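Local coordinates for DTDP-4-dehydrorhamnose reductase, rfbD ortholog (Clostridium acetobutylicum, PDB 1VL0), which probably catalyses the NAD(P)H-dependent reduction of dTDP-6-deoxy-L-lyxo-4-hexulose to dTDP-L-rhamnose, a step of dTDP-L-rhamnose biosynthesis, at residues Glu81-Ala86 / Gln134-Lys139; Gln110-Tyr115 / Glu143-Val148; Tyr115-Glu120 / Ile157-Trp162. All coordinates share one frame; numbering follows the deposited sequence.

In the fold
The three contacts share elements around the NADH pocket of a Rossmann-type fold: interaction 1 joins helices 83-104 and 136-151 at their N-terminal ends, interaction 2 packs that second helix on strand 107-113, and interaction 3 packs the loop after this strand against the neighbouring strand 155-164. Centres of interactions 2 and 3 lie about 9 Å apart, and they share Y115; the centre of interaction 1 lies about 13 Å from that of interaction 2 and about 14 Å from that of interaction 3. Each touches the bound NADH: Y137 at the nicotinamide ribose, I111 to T113 and T160 to W162 around the ribose and nicotinamide. The ring of Y137 also packs on T113 and Y115.

Interaction 1 of 3, residues Glu81-Ala86 / Gln134-Lys139; sequences EQYDLA and QSAYGK. With NAI (1,4-dihydronicotinamide adenine dinucleotide), chain D.
A chi1 of -130°, well away from a staggered value, swings the Y83 ring across to A136, and the methyl CB sits over one face of it. This is a CH-pi contact: A136 CB lies 3.6 Å from the centroid of the Y83 ring and 17° off its normal, displaced toward the rim, with Y83 CZ as its nearest atom. K139, with CG anti to its backbone N (chi1 167°), passes its CG 4.0 Å from Y83 OH; its chain then leads away, and NZ finds a salt bridge with E143 and a hydrogen bond to F128 O of the second subunit. Just before the helix, S135 is the N-cap, its OG accepting from G138 N at 2.9 Å. Y137, the residue after A136, points away from segment 81-86 into the cofactor pocket, where its OH lies 2.8 Å from NAI O2D, a hydrogen bond in which either hydroxyl could donate. Y137 and K141 have the Y-x-x-x-K spacing of short-chain dehydrogenases/reductases. The contact thus joins the first turns of helices 83-104 and 136-151, while helix 76-81 lies alongside, C79 touching A86 and A136 and E80 OE2 accepting a hydrogen bond from A136 N.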
loop_
_atom_site.group_PDB
_atom_site.type_symbol
_atom_site.label_atom_id
_atom_site.label_comp_id
_atom_site.label_asym_id
_atom_site.label_seq_id
_atom_site.Cartn_x
_atom_site.Cartn_y
_atom_site.Cartn_z
ATOM N N GLU A 81 19.485 7.551 18.789
ATOM C CA GLU A 81 20.722 8.282 18.467
ATOM C C GLU A 81 21.426 7.776 17.203
ATOM O O GLU A 81 22.321 8.434 16.709
ATOM C CB GLU A 81 21.695 8.269 19.672
ATOM C CG GLU A 81 22.353 6.917 19.963
ATOM C CD GLU A 81 23.080 6.826 21.332
ATOM O OE1 GLU A 81 24.303 7.113 21.391
ATOM O OE2 GLU A 81 22.447 6.407 22.346
ATOM N N GLN A 82 21.014 6.610 16.697
ATOM C CA GLN A 82 21.543 6.041 15.455
ATOM C C GLN A 82 20.442 5.842 14.412
ATOM O O GLN A 82 20.298 4.766 13.892
ATOM C CB GLN A 82 22.183 4.698 15.748
ATOM C CG GLN A 82 23.192 4.711 16.887
ATOM C CD GLN A 82 23.950 3.374 17.036
ATOM O OE1 GLN A 82 23.403 2.291 16.822
ATOM N NE2 GLN A 82 25.226 3.465 17.392
ATOM N N TYR A 83 19.706 6.897 14.086
ATOM C CA TYR A 83 18.541 6.831 13.200
ATOM C C TYR A 83 18.904 6.345 11.793
ATOM O O TYR A 83 18.204 5.514 11.220
ATOM C CB TYR A 83 17.868 8.209 13.153
ATOM C CG TYR A 83 16.376 8.199 13.387
ATOM C CD1 TYR A 83 15.538 7.357 12.636
ATOM C CD2 TYR A 83 15.786 9.028 14.340
ATOM C CE1 TYR A 83 14.159 7.339 12.825
ATOM C CE2 TYR A 83 14.401 9.028 14.525
ATOM C CZ TYR A 83 13.599 8.190 13.752
ATOM O OH TYR A 83 12.239 8.200 13.954
ATOM N N ASP A 84 20.025 6.821 11.245
ATOM C CA ASP A 84 20.456 6.410 9.895
ATOM C C ASP A 84 20.723 4.910 9.867
ATOM O O ASP A 84 20.189 4.183 9.065
ATOM C CB ASP A 84 21.712 7.151 9.480
ATOM C CG ASP A 84 21.474 8.621 9.257
ATOM O OD1 ASP A 84 20.306 9.080 9.301
ATOM O OD2 ASP A 84 22.425 9.397 9.041
ATOM N N LEU A 85 21.482 4.446 10.843
ATOM C CA LEU A 85 21.800 3.045 10.952
ATOM C C LEU A 85 20.563 2.192 11.187
ATOM O O LEU A 85 20.449 1.110 10.624
ATOM C CB LEU A 85 22.847 2.826 12.066
ATOM C CG LEU A 85 23.353 1.380 12.191
ATOM C CD1 LEU A 85 24.013 0.912 10.900
ATOM C CD2 LEU A 85 24.327 1.237 13.357
ATOM N N ALA A 86 19.641 2.650 12.027
ATOM C CA ALA A 86 18.378 1.931 12.203
ATOM C C ALA A 86 17.608 1.802 10.882
ATOM O O ALA A 86 17.039 0.766 10.595
ATOM C CB ALA A 86 17.523 2.644 13.238
ATOM N N GLN A 134 5.970 5.473 17.888
ATOM C CA GLN A 134 6.423 6.630 18.629
ATOM C C GLN A 134 7.910 6.547 18.924
ATOM O O GLN A 134 8.430 7.343 19.665
ATOM C CB GLN A 134 5.678 6.709 19.960
ATOM C CG GLN A 134 4.174 6.738 19.853
ATOM C CD GLN A 134 3.681 7.977 19.140
ATOM O OE1 GLN A 134 4.052 9.103 19.485
ATOM N NE2 GLN A 134 2.857 7.766 18.110
ATOM N N SER A 135 8.596 5.589 18.331
ATOM C CA SER A 135 10.025 5.440 18.532
ATOM C C SER A 135 10.739 5.313 17.190
ATOM O O SER A 135 10.109 4.930 16.197
ATOM C CB SER A 135 10.271 4.202 19.391
ATOM O OG SER A 135 9.908 2.997 18.740
ATOM N N ALA A 136 12.040 5.603 17.162
ATOM C CA ALA A 136 12.881 5.292 15.956
ATOM C C ALA A 136 12.884 3.813 15.597
ATOM O O ALA A 136 12.825 3.415 14.437
ATOM C CB ALA A 136 14.297 5.760 16.161
ATOM N N TYR A 137 13.016 2.975 16.607
ATOM C CA TYR A 137 12.956 1.555 16.379
ATOM C C TYR A 137 11.642 1.196 15.696
ATOM O O TYR A 137 11.625 0.532 14.673
ATOM C CB TYR A 137 13.093 0.811 17.701
ATOM C CG TYR A 137 12.937 -0.683 17.563
ATOM C CD1 TYR A 137 13.842 -1.428 16.808
ATOM C CD2 TYR A 137 11.884 -1.346 18.160
ATOM C CE1 TYR A 137 13.685 -2.784 16.676
ATOM C CE2 TYR A 137 11.712 -2.726 18.037
ATOM C CZ TYR A 137 12.584 -3.436 17.304
ATOM O OH TYR A 137 12.401 -4.802 17.201
ATOM N N GLY A 138 10.520 1.643 16.258
ATOM C CA GLY A 138 9.234 1.297 15.671
ATOM C C GLY A 138 9.028 1.848 14.259
ATOM O O GLY A 138 8.476 1.195 13.371
ATOM N N LYS A 139 9.458 3.079 14.061
ATOM C CA LYS A 139 9.261 3.766 12.791
ATOM C C LYS A 139 10.057 3.083 11.687
ATOM O O LYS A 139 9.553 2.861 10.607
ATOM C CB LYS A 139 9.674 5.239 12.933
ATOM C CG LYS A 139 9.824 6.001 11.602
ATOM C CD LYS A 139 8.517 6.034 10.744
ATOM C CE LYS A 139 8.707 6.926 9.494
ATOM N NZ LYS A 139 7.422 7.145 8.720
HETATM P PA NAI D . 19.028 -10.697 17.812
HETATM O O1A NAI D . 19.436 -9.312 18.229
HETATM O O2A NAI D . 19.214 -11.742 18.884
HETATM O O5B NAI D . 19.791 -11.004 16.434
HETATM C C5B NAI D . 19.680 -10.049 15.397
HETATM C C4B NAI D . 20.773 -10.248 14.355
HETATM O O4B NAI D . 20.877 -9.081 13.542
HETATM C C3B NAI D . 22.183 -10.445 14.905
HETATM O O3B NAI D . 22.643 -11.756 14.636
HETATM C C2B NAI D . 22.985 -9.373 14.153
HETATM O O2B NAI D . 24.359 -9.672 13.946
HETATM C C1B NAI D . 22.122 -9.251 12.893
HETATM N N9A NAI D . 22.444 -8.190 11.920
HETATM C C8A NAI D . 22.677 -6.879 12.229
HETATM N N7A NAI D . 22.966 -6.221 11.089
HETATM C C5A NAI D . 22.948 -7.078 10.042
HETATM C C6A NAI D . 23.182 -6.894 8.678
HETATM N N6A NAI D . 23.511 -5.707 8.193
HETATM N N1A NAI D . 23.085 -7.972 7.828
HETATM C C2A NAI D . 22.743 -9.231 8.334
HETATM N N3A NAI D . 22.542 -9.422 9.678
HETATM C C4A NAI D . 22.624 -8.350 10.542
HETATM O O3 NAI D . 17.515 -10.629 17.285
HETATM P PN NAI D . 16.231 -11.416 17.879
HETATM O O1N NAI D . 16.121 -12.762 17.284
HETATM O O2N NAI D . 16.127 -11.106 19.322
HETATM O O5D NAI D . 15.087 -10.629 17.047
HETATM C C5D NAI D . 14.543 -11.244 15.887
HETATM C C4D NAI D . 13.493 -10.344 15.292
HETATM O O4D NAI D . 12.436 -10.069 16.236
HETATM C C3D NAI D . 14.062 -9.000 14.838
HETATM O O3D NAI D . 13.587 -8.834 13.532
HETATM C C2D NAI D . 13.482 -7.964 15.801
HETATM O O2D NAI D . 13.230 -6.658 15.292
HETATM C C1D NAI D . 12.179 -8.664 16.204
HETATM N N1N NAI D . 11.689 -8.281 17.527
HETATM C C2N NAI D . 12.361 -8.729 18.641
HETATM C C3N NAI D . 11.863 -8.374 19.893
HETATM C C7N NAI D . 12.721 -8.525 21.114
HETATM O O7N NAI D . 12.084 -8.451 22.361
HETATM N N7N NAI D . 14.040 -8.723 20.999
HETATM C C4N NAI D . 10.705 -7.590 19.992
HETATM C C5N NAI D . 10.036 -7.142 18.853
HETATM C C6N NAI D . 10.566 -7.512 17.620
#

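Interaction 2 of 3, residues Gln110-Tyr115 / Glu143-Val148; sequences QISTDY and EGENFV. With NAI (1,4-dihydronicotinamide adenine dinucleotide), chain D.
S112 and E145 make the polar link of this buried contact. S112 OG donates to E145 OE2 over a short 2.5 Å, meeting the lone pair of that oxygen directed away from OE1. The glutamate arrives from the helix with CG anti to its carbonyl carbon (chi1 -63°) and the chain extended beyond, which carries the carboxylate to the strand. Its second oxygen, OE1, forms a salt bridge with R159, so the group is gripped at both oxygens and its rotation is probably fixed; the nearby positive charge would be expected to favour the ionised form.

Apolar contact is supplied by Q110 and V148. Methyl CG2 of V148 rests 4.0 Å from Q110 CB, beside the aliphatic part of the chain, and the two side chains cross obliquely. The amide of Q110 turns elsewhere, its OE1 accepting from N69.

Around the cofactor, the strand offers backbone and side-chain atoms. T113 OG1 accepts from Y115 N at 3.0 Å, an ST turn that starts the turn after the strand, and the same oxygen stands 3.3 Å from NAI C5N of the nicotinamide. I111 O receives a weak hydrogen bond from NAI O3D at 3.4 Å and also accepts a hydrogen bond from K141 NZ, while I111 CG2 touches the ribose.

Strand 107-113, helix 136-151 and strand 155-164 form a beta-alpha-beta crossover, since the two strands are parallel neighbours, and this contact is where the helix lies on the first of them. Helix 83-104 also borders the contact, its P94 touching both Q110 and V148.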
loop_
_atom_site.group_PDB
_atom_site.type_symbol
_atom_site.label_atom_id
_atom_site.label_comp_id
_atom_site.label_asym_id
_atom_site.label_seq_id
_atom_site.Cartn_x
_atom_site.Cartn_y
_atom_site.Cartn_z
ATOM N N GLN A 110 9.472 -11.531 6.937
ATOM C CA GLN A 110 10.053 -10.369 7.644
ATOM C C GLN A 110 9.518 -10.316 9.091
ATOM O O GLN A 110 8.304 -10.205 9.331
ATOM C CB GLN A 110 9.625 -9.116 6.920
ATOM C CG GLN A 110 9.840 -7.798 7.683
ATOM C CD GLN A 110 11.298 -7.514 7.938
ATOM O OE1 GLN A 110 12.197 -8.134 7.340
ATOM N NE2 GLN A 110 11.544 -6.563 8.817
ATOM N N ILE A 111 10.427 -10.388 10.036
ATOM C CA ILE A 111 10.041 -10.366 11.403
ATOM C C ILE A 111 9.981 -8.901 11.874
ATOM O O ILE A 111 10.908 -8.108 11.628
ATOM C CB ILE A 111 11.028 -11.190 12.297
ATOM C CG1 ILE A 111 11.281 -12.595 11.730
ATOM C CG2 ILE A 111 10.450 -11.256 13.729
ATOM C CD1 ILE A 111 10.135 -13.568 11.804
ATOM N N SER A 112 8.895 -8.557 12.550
ATOM C CA SER A 112 8.654 -7.203 12.959
ATOM C C SER A 112 8.221 -7.158 14.446
ATOM O O SER A 112 8.428 -8.119 15.207
ATOM C CB SER A 112 7.581 -6.551 12.051
ATOM O OG SER A 112 7.530 -5.115 12.172
ATOM N N THR A 113 7.599 -6.046 14.844
ATOM C CA THR A 113 7.523 -5.639 16.239
ATOM C C THR A 113 6.195 -5.003 16.636
ATOM O O THR A 113 5.527 -4.336 15.856
ATOM C CB THR A 113 8.731 -4.699 16.575
ATOM O OG1 THR A 113 8.681 -4.256 17.948
ATOM C CG2 THR A 113 8.707 -3.425 15.757
ATOM N N ASP A 114 5.827 -5.224 17.883
ATOM C CA ASP A 114 4.755 -4.472 18.572
ATOM C C ASP A 114 5.028 -2.983 18.716
ATOM O O ASP A 114 4.124 -2.217 18.938
ATOM C CB ASP A 114 4.530 -5.085 19.990
ATOM C CG ASP A 114 5.759 -4.937 20.925
ATOM O OD1 ASP A 114 6.885 -5.306 20.527
ATOM O OD2 ASP A 114 5.684 -4.462 22.084
ATOM N N TYR A 115 6.269 -2.550 18.548
ATOM C CA TYR A 115 6.577 -1.104 18.583
ATOM C C TYR A 115 6.045 -0.325 17.368
ATOM O O TYR A 115 6.219 0.879 17.282
ATOM C CB TYR A 115 8.097 -0.868 18.683
ATOM C CG TYR A 115 8.653 -0.918 20.107
ATOM C CD1 TYR A 115 8.681 -2.099 20.808
ATOM C CD2 TYR A 115 9.144 0.220 20.721
ATOM C CE1 TYR A 115 9.175 -2.151 22.086
ATOM C CE2 TYR A 115 9.638 0.180 21.982
ATOM C CZ TYR A 115 9.655 -1.024 22.665
ATOM O OH TYR A 115 10.142 -1.089 23.954
ATOM N N GLU A 143 8.676 0.943 8.366
ATOM C CA GLU A 143 9.044 1.231 7.004
ATOM C C GLU A 143 9.599 -0.022 6.334
ATOM O O GLU A 143 9.372 -0.239 5.145
ATOM C CB GLU A 143 10.034 2.408 6.940
ATOM C CG GLU A 143 9.392 3.727 7.371
ATOM C CD GLU A 143 8.231 4.173 6.488
ATOM O OE1 GLU A 143 8.140 3.731 5.281
ATOM O OE2 GLU A 143 7.434 5.004 6.996
ATOM N N GLY A 144 10.281 -0.842 7.108
ATOM C CA GLY A 144 10.732 -2.173 6.625
ATOM C C GLY A 144 9.538 -2.984 6.170
ATOM O O GLY A 144 9.544 -3.524 5.115
ATOM N N GLU A 145 8.468 -3.025 6.977
ATOM C CA GLU A 145 7.234 -3.739 6.593
ATOM C C GLU A 145 6.672 -3.219 5.285
ATOM O O GLU A 145 6.292 -3.994 4.406
ATOM C CB GLU A 145 6.130 -3.588 7.641
ATOM C CG GLU A 145 6.421 -4.156 9.011
ATOM C CD GLU A 145 5.176 -4.208 9.904
ATOM O OE1 GLU A 145 4.085 -3.882 9.388
ATOM O OE2 GLU A 145 5.309 -4.579 11.095
ATOM N N ASN A 146 6.607 -1.892 5.179
ATOM C CA ASN A 146 6.012 -1.262 4.019
ATOM C C ASN A 146 6.764 -1.604 2.749
ATOM O O ASN A 146 6.189 -1.854 1.704
ATOM C CB ASN A 146 6.003 0.240 4.202
ATOM C CG ASN A 146 4.992 0.709 5.273
ATOM O OD1 ASN A 146 4.104 -0.023 5.695
ATOM N ND2 ASN A 146 5.165 1.953 5.716
ATOM N N PHE A 147 8.071 -1.616 2.840
ATOM C CA PHE A 147 8.913 -1.995 1.666
ATOM C C PHE A 147 8.720 -3.441 1.261
ATOM O O PHE A 147 8.621 -3.735 0.085
ATOM C CB PHE A 147 10.372 -1.842 2.009
ATOM C CG PHE A 147 10.920 -0.464 1.822
ATOM C CD1 PHE A 147 10.744 0.226 0.625
ATOM C CD2 PHE A 147 11.706 0.109 2.821
ATOM C CE1 PHE A 147 11.287 1.471 0.446
ATOM C CE2 PHE A 147 12.260 1.351 2.647
ATOM C CZ PHE A 147 12.049 2.042 1.466
ATOM N N VAL A 148 8.709 -4.352 2.235
ATOM C CA VAL A 148 8.563 -5.776 1.947
ATOM C C VAL A 148 7.256 -6.023 1.149
ATOM O O VAL A 148 7.266 -6.655 0.121
ATOM C CB VAL A 148 8.621 -6.609 3.244
ATOM C CG1 VAL A 148 8.183 -8.007 3.003
ATOM C CG2 VAL A 148 10.025 -6.613 3.807
HETATM P PA NAI D . 19.028 -10.697 17.812
HETATM O O1A NAI D . 19.436 -9.312 18.229
HETATM O O2A NAI D . 19.214 -11.742 18.884
HETATM O O5B NAI D . 19.791 -11.004 16.434
HETATM C C5B NAI D . 19.680 -10.049 15.397
HETATM C C4B NAI D . 20.773 -10.248 14.355
HETATM O O4B NAI D . 20.877 -9.081 13.542
HETATM C C3B NAI D . 22.183 -10.445 14.905
HETATM O O3B NAI D . 22.643 -11.756 14.636
HETATM C C2B NAI D . 22.985 -9.373 14.153
HETATM O O2B NAI D . 24.359 -9.672 13.946
HETATM C C1B NAI D . 22.122 -9.251 12.893
HETATM N N9A NAI D . 22.444 -8.190 11.920
HETATM C C8A NAI D . 22.677 -6.879 12.229
HETATM N N7A NAI D . 22.966 -6.221 11.089
HETATM C C5A NAI D . 22.948 -7.078 10.042
HETATM C C6A NAI D . 23.182 -6.894 8.678
HETATM N N6A NAI D . 23.511 -5.707 8.193
HETATM N N1A NAI D . 23.085 -7.972 7.828
HETATM C C2A NAI D . 22.743 -9.231 8.334
HETATM N N3A NAI D . 22.542 -9.422 9.678
HETATM C C4A NAI D . 22.624 -8.350 10.542
HETATM O O3 NAI D . 17.515 -10.629 17.285
HETATM P PN NAI D . 16.231 -11.416 17.879
HETATM O O1N NAI D . 16.121 -12.762 17.284
HETATM O O2N NAI D . 16.127 -11.106 19.322
HETATM O O5D NAI D . 15.087 -10.629 17.047
HETATM C C5D NAI D . 14.543 -11.244 15.887
HETATM C C4D NAI D . 13.493 -10.344 15.292
HETATM O O4D NAI D . 12.436 -10.069 16.236
HETATM C C3D NAI D . 14.062 -9.000 14.838
HETATM O O3D NAI D . 13.587 -8.834 13.532
HETATM C C2D NAI D . 13.482 -7.964 15.801
HETATM O O2D NAI D . 13.230 -6.658 15.292
HETATM C C1D NAI D . 12.179 -8.664 16.204
HETATM N N1N NAI D . 11.689 -8.281 17.527
HETATM C C2N NAI D . 12.361 -8.729 18.641
HETATM C C3N NAI D . 11.863 -8.374 19.893
HETATM C C7N NAI D . 12.721 -8.525 21.114
HETATM O O7N NAI D . 12.084 -8.451 22.361
HETATM N N7N NAI D . 14.040 -8.723 20.999
HETATM C C4N NAI D . 10.705 -7.590 19.992
HETATM C C5N NAI D . 10.036 -7.142 18.853
HETATM C C6N NAI D . 10.566 -7.512 17.620
#

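Interaction 3 of 3, residues Tyr115-Glu120 / Ile157-Trp162; sequences YVFDGE and IVRTAW. With NAI (1,4-dihydronicotinamide adenine dinucleotide), chain D.
V116 and F117 meet R159 in two different ways. The methyl CG2 of V116 lies over one face of the R159 guanidinium, 3.6 Å above its plane and displaced toward the rim, with R159 NE its nearest atom. That same methyl also covers one face of the F117 ring, again toward the rim, so it lies against both flat groups. The ring and guanidinium planes stand 89° apart, and F117 CZ comes within 3.3 Å of R159 NH1. The arginine reaches there because CG is anti to the carbonyl carbon (chi1 -56°) and the chain runs straight to NE. Its polar end is held by partners beyond the loop: NH1 makes a hydrogen bond to H217 NE2, and E145 is the guanidinium's charged partner.

In this Rossmann-type fold the cofactor lies across the C-terminal ends of the parallel strands, and here the loop after strand 107-113 packs against the next strand in the sheet, 155-164. Farther along that strand, T160 O stands 3.2 Å from NAI C5N and A161 CA 3.8 Å from NAI C4N, the hydride-carrying carbon of a dihydronicotinamide. Within the loop, D118 OD1 accepts from E120 N at 3.0 Å, an Asx turn, the donor approaching from above the carboxylate plane. D118 OD2 turns to N132 ND2, and V116 pairs with N132 through the backbone.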
loop_
_atom_site.group_PDB
_atom_site.type_symbol
_atom_site.label_atom_id
_atom_site.label_comp_id
_atom_site.label_asym_id
_atom_site.label_seq_id
_atom_site.Cartn_x
_atom_site.Cartn_y
_atom_site.Cartn_z
ATOM N N TYR A 115 6.269 -2.550 18.548
ATOM C CA TYR A 115 6.577 -1.104 18.583
ATOM C C TYR A 115 6.045 -0.325 17.368
ATOM O O TYR A 115 6.219 0.879 17.282
ATOM C CB TYR A 115 8.097 -0.868 18.683
ATOM C CG TYR A 115 8.653 -0.918 20.107
ATOM C CD1 TYR A 115 8.681 -2.099 20.808
ATOM C CD2 TYR A 115 9.144 0.220 20.721
ATOM C CE1 TYR A 115 9.175 -2.151 22.086
ATOM C CE2 TYR A 115 9.638 0.180 21.982
ATOM C CZ TYR A 115 9.655 -1.024 22.665
ATOM O OH TYR A 115 10.142 -1.089 23.954
ATOM N N VAL A 116 5.408 -1.000 16.407
ATOM C CA VAL A 116 4.698 -0.270 15.341
ATOM C C VAL A 116 3.440 0.407 15.861
ATOM O O VAL A 116 2.891 1.253 15.185
ATOM C CB VAL A 116 4.366 -1.135 14.111
ATOM C CG1 VAL A 116 5.675 -1.746 13.517
ATOM C CG2 VAL A 116 3.373 -2.223 14.416
ATOM N N PHE A 117 2.983 0.020 17.040
ATOM C CA PHE A 117 1.791 0.603 17.675
ATOM C C PHE A 117 2.208 1.640 18.716
ATOM O O PHE A 117 3.373 1.676 19.092
ATOM C CB PHE A 117 0.967 -0.507 18.285
ATOM C CG PHE A 117 0.481 -1.502 17.269
ATOM C CD1 PHE A 117 -0.484 -1.145 16.336
ATOM C CD2 PHE A 117 0.981 -2.792 17.234
ATOM C CE1 PHE A 117 -0.965 -2.071 15.429
ATOM C CE2 PHE A 117 0.523 -3.711 16.301
ATOM C CZ PHE A 117 -0.421 -3.342 15.374
ATOM N N ASP A 118 1.297 2.526 19.099
ATOM C CA ASP A 118 1.643 3.636 20.001
ATOM C C ASP A 118 1.552 3.313 21.503
ATOM O O ASP A 118 1.980 4.090 22.321
ATOM C CB ASP A 118 0.833 4.913 19.689
ATOM C CG ASP A 118 -0.675 4.732 19.808
ATOM O OD1 ASP A 118 -1.156 3.765 20.443
ATOM O OD2 ASP A 118 -1.457 5.531 19.259
ATOM N N GLY A 119 0.993 2.158 21.860
ATOM C CA GLY A 119 0.899 1.765 23.257
ATOM C C GLY A 119 -0.287 2.326 24.005
ATOM O O GLY A 119 -0.420 2.144 25.194
ATOM N N GLU A 120 -1.177 2.999 23.308
ATOM C CA GLU A 120 -2.342 3.597 23.948
ATOM C C GLU A 120 -3.531 2.680 23.872
ATOM O O GLU A 120 -4.544 3.027 24.391
ATOM C CB GLU A 120 -2.663 4.967 23.315
ATOM C CG GLU A 120 -1.643 6.066 23.670
ATOM C CD GLU A 120 -1.440 6.193 25.185
ATOM O OE1 GLU A 120 -2.411 6.581 25.898
ATOM O OE2 GLU A 120 -0.321 5.860 25.673
ATOM N N ILE A 157 4.675 -11.074 7.057
ATOM C CA ILE A 157 5.198 -10.180 8.109
ATOM C C ILE A 157 4.712 -10.772 9.401
ATOM O O ILE A 157 3.512 -10.980 9.562
ATOM C CB ILE A 157 4.717 -8.739 7.897
ATOM C CG1 ILE A 157 5.445 -8.124 6.669
ATOM C CG2 ILE A 157 4.958 -7.845 9.128
ATOM C CD1 ILE A 157 4.734 -6.975 6.119
ATOM N N VAL A 158 5.649 -11.077 10.297
ATOM C CA VAL A 158 5.329 -11.692 11.586
ATOM C C VAL A 158 5.822 -10.785 12.725
ATOM O O VAL A 158 7.047 -10.625 12.912
ATOM C CB VAL A 158 5.931 -13.092 11.716
ATOM C CG1 VAL A 158 5.490 -13.753 13.052
ATOM C CG2 VAL A 158 5.514 -14.003 10.494
ATOM N N ARG A 159 4.882 -10.095 13.374
ATOM C CA ARG A 159 5.188 -9.177 14.463
ATOM C C ARG A 159 5.298 -9.935 15.755
ATOM O O ARG A 159 4.409 -10.692 16.120
ATOM C CB ARG A 159 4.118 -8.080 14.612
ATOM C CG ARG A 159 3.873 -7.280 13.369
ATOM C CD ARG A 159 3.052 -6.043 13.661
ATOM N NE ARG A 159 2.805 -5.243 12.456
ATOM C CZ ARG A 159 1.643 -4.778 12.037
ATOM N NH1 ARG A 159 0.520 -5.006 12.699
ATOM N NH2 ARG A 159 1.623 -4.067 10.915
ATOM N N THR A 160 6.374 -9.703 16.485
ATOM C CA THR A 160 6.524 -10.334 17.772
ATOM C C THR A 160 6.926 -9.320 18.863
ATOM O O THR A 160 6.996 -8.120 18.597
ATOM C CB THR A 160 7.463 -11.527 17.696
ATOM O OG1 THR A 160 7.370 -12.266 18.935
ATOM C CG2 THR A 160 8.910 -11.123 17.580
ATOM N N ALA A 161 7.134 -9.804 20.092
ATOM C CA ALA A 161 7.406 -8.910 21.223
ATOM C C ALA A 161 8.000 -9.688 22.381
ATOM O O ALA A 161 7.783 -10.905 22.491
ATOM C CB ALA A 161 6.098 -8.241 21.696
ATOM N N TRP A 162 8.741 -8.971 23.231
ATOM C CA TRP A 162 9.207 -9.493 24.530
ATOM C C TRP A 162 9.853 -10.844 24.302
ATOM O O TRP A 162 9.533 -11.837 24.959
ATOM C CB TRP A 162 8.042 -9.619 25.489
ATOM C CG TRP A 162 7.451 -8.339 25.928
ATOM C CD1 TRP A 162 7.403 -7.140 25.242
ATOM C CD2 TRP A 162 6.755 -8.112 27.155
ATOM N NE1 TRP A 162 6.725 -6.195 25.981
ATOM C CE2 TRP A 162 6.346 -6.753 27.170
ATOM C CE3 TRP A 162 6.493 -8.896 28.276
ATOM C CZ2 TRP A 162 5.681 -6.187 28.248
ATOM C CZ3 TRP A 162 5.832 -8.352 29.307
ATOM C CH2 TRP A 162 5.429 -6.999 29.304
HETATM P PA NAI D . 19.028 -10.697 17.812
HETATM O O1A NAI D . 19.436 -9.312 18.229
HETATM O O2A NAI D . 19.214 -11.742 18.884
HETATM O O5B NAI D . 19.791 -11.004 16.434
HETATM C C5B NAI D . 19.680 -10.049 15.397
HETATM C C4B NAI D . 20.773 -10.248 14.355
HETATM O O4B NAI D . 20.877 -9.081 13.542
HETATM C C3B NAI D . 22.183 -10.445 14.905
HETATM O O3B NAI D . 22.643 -11.756 14.636
HETATM C C2B NAI D . 22.985 -9.373 14.153
HETATM O O2B NAI D . 24.359 -9.672 13.946
HETATM C C1B NAI D . 22.122 -9.251 12.893
HETATM N N9A NAI D . 22.444 -8.190 11.920
HETATM C C8A NAI D . 22.677 -6.879 12.229
HETATM N N7A NAI D . 22.966 -6.221 11.089
HETATM C C5A NAI D . 22.948 -7.078 10.042
HETATM C C6A NAI D . 23.182 -6.894 8.678
HETATM N N6A NAI D . 23.511 -5.707 8.193
HETATM N N1A NAI D . 23.085 -7.972 7.828
HETATM C C2A NAI D . 22.743 -9.231 8.334
HETATM N N3A NAI D . 22.542 -9.422 9.678
HETATM C C4A NAI D . 22.624 -8.350 10.542
HETATM O O3 NAI D . 17.515 -10.629 17.285
HETATM P PN NAI D . 16.231 -11.416 17.879
HETATM O O1N NAI D . 16.121 -12.762 17.284
HETATM O O2N NAI D . 16.127 -11.106 19.322
HETATM O O5D NAI D . 15.087 -10.629 17.047
HETATM C C5D NAI D . 14.543 -11.244 15.887
HETATM C C4D NAI D . 13.493 -10.344 15.292
HETATM O O4D NAI D . 12.436 -10.069 16.236
HETATM C C3D NAI D . 14.062 -9.000 14.838
HETATM O O3D NAI D . 13.587 -8.834 13.532
HETATM C C2D NAI D . 13.482 -7.964 15.801
HETATM O O2D NAI D . 13.230 -6.658 15.292
HETATM C C1D NAI D . 12.179 -8.664 16.204
HETATM N N1N NAI D . 11.689 -8.281 17.527
HETATM C C2N NAI D . 12.361 -8.729 18.641
HETATM C C3N NAI D . 11.863 -8.374 19.893
HETATM C C7N NAI D . 12.721 -8.525 21.114
HETATM O O7N NAI D . 12.084 -8.451 22.361
HETATM N N7N NAI D . 14.040 -8.723 20.999
HETATM C C4N NAI D . 10.705 -7.590 19.992
HETATM C C5N NAI D . 10.036 -7.142 18.853
HETATM C C6N NAI D . 10.566 -7.512 17.620
#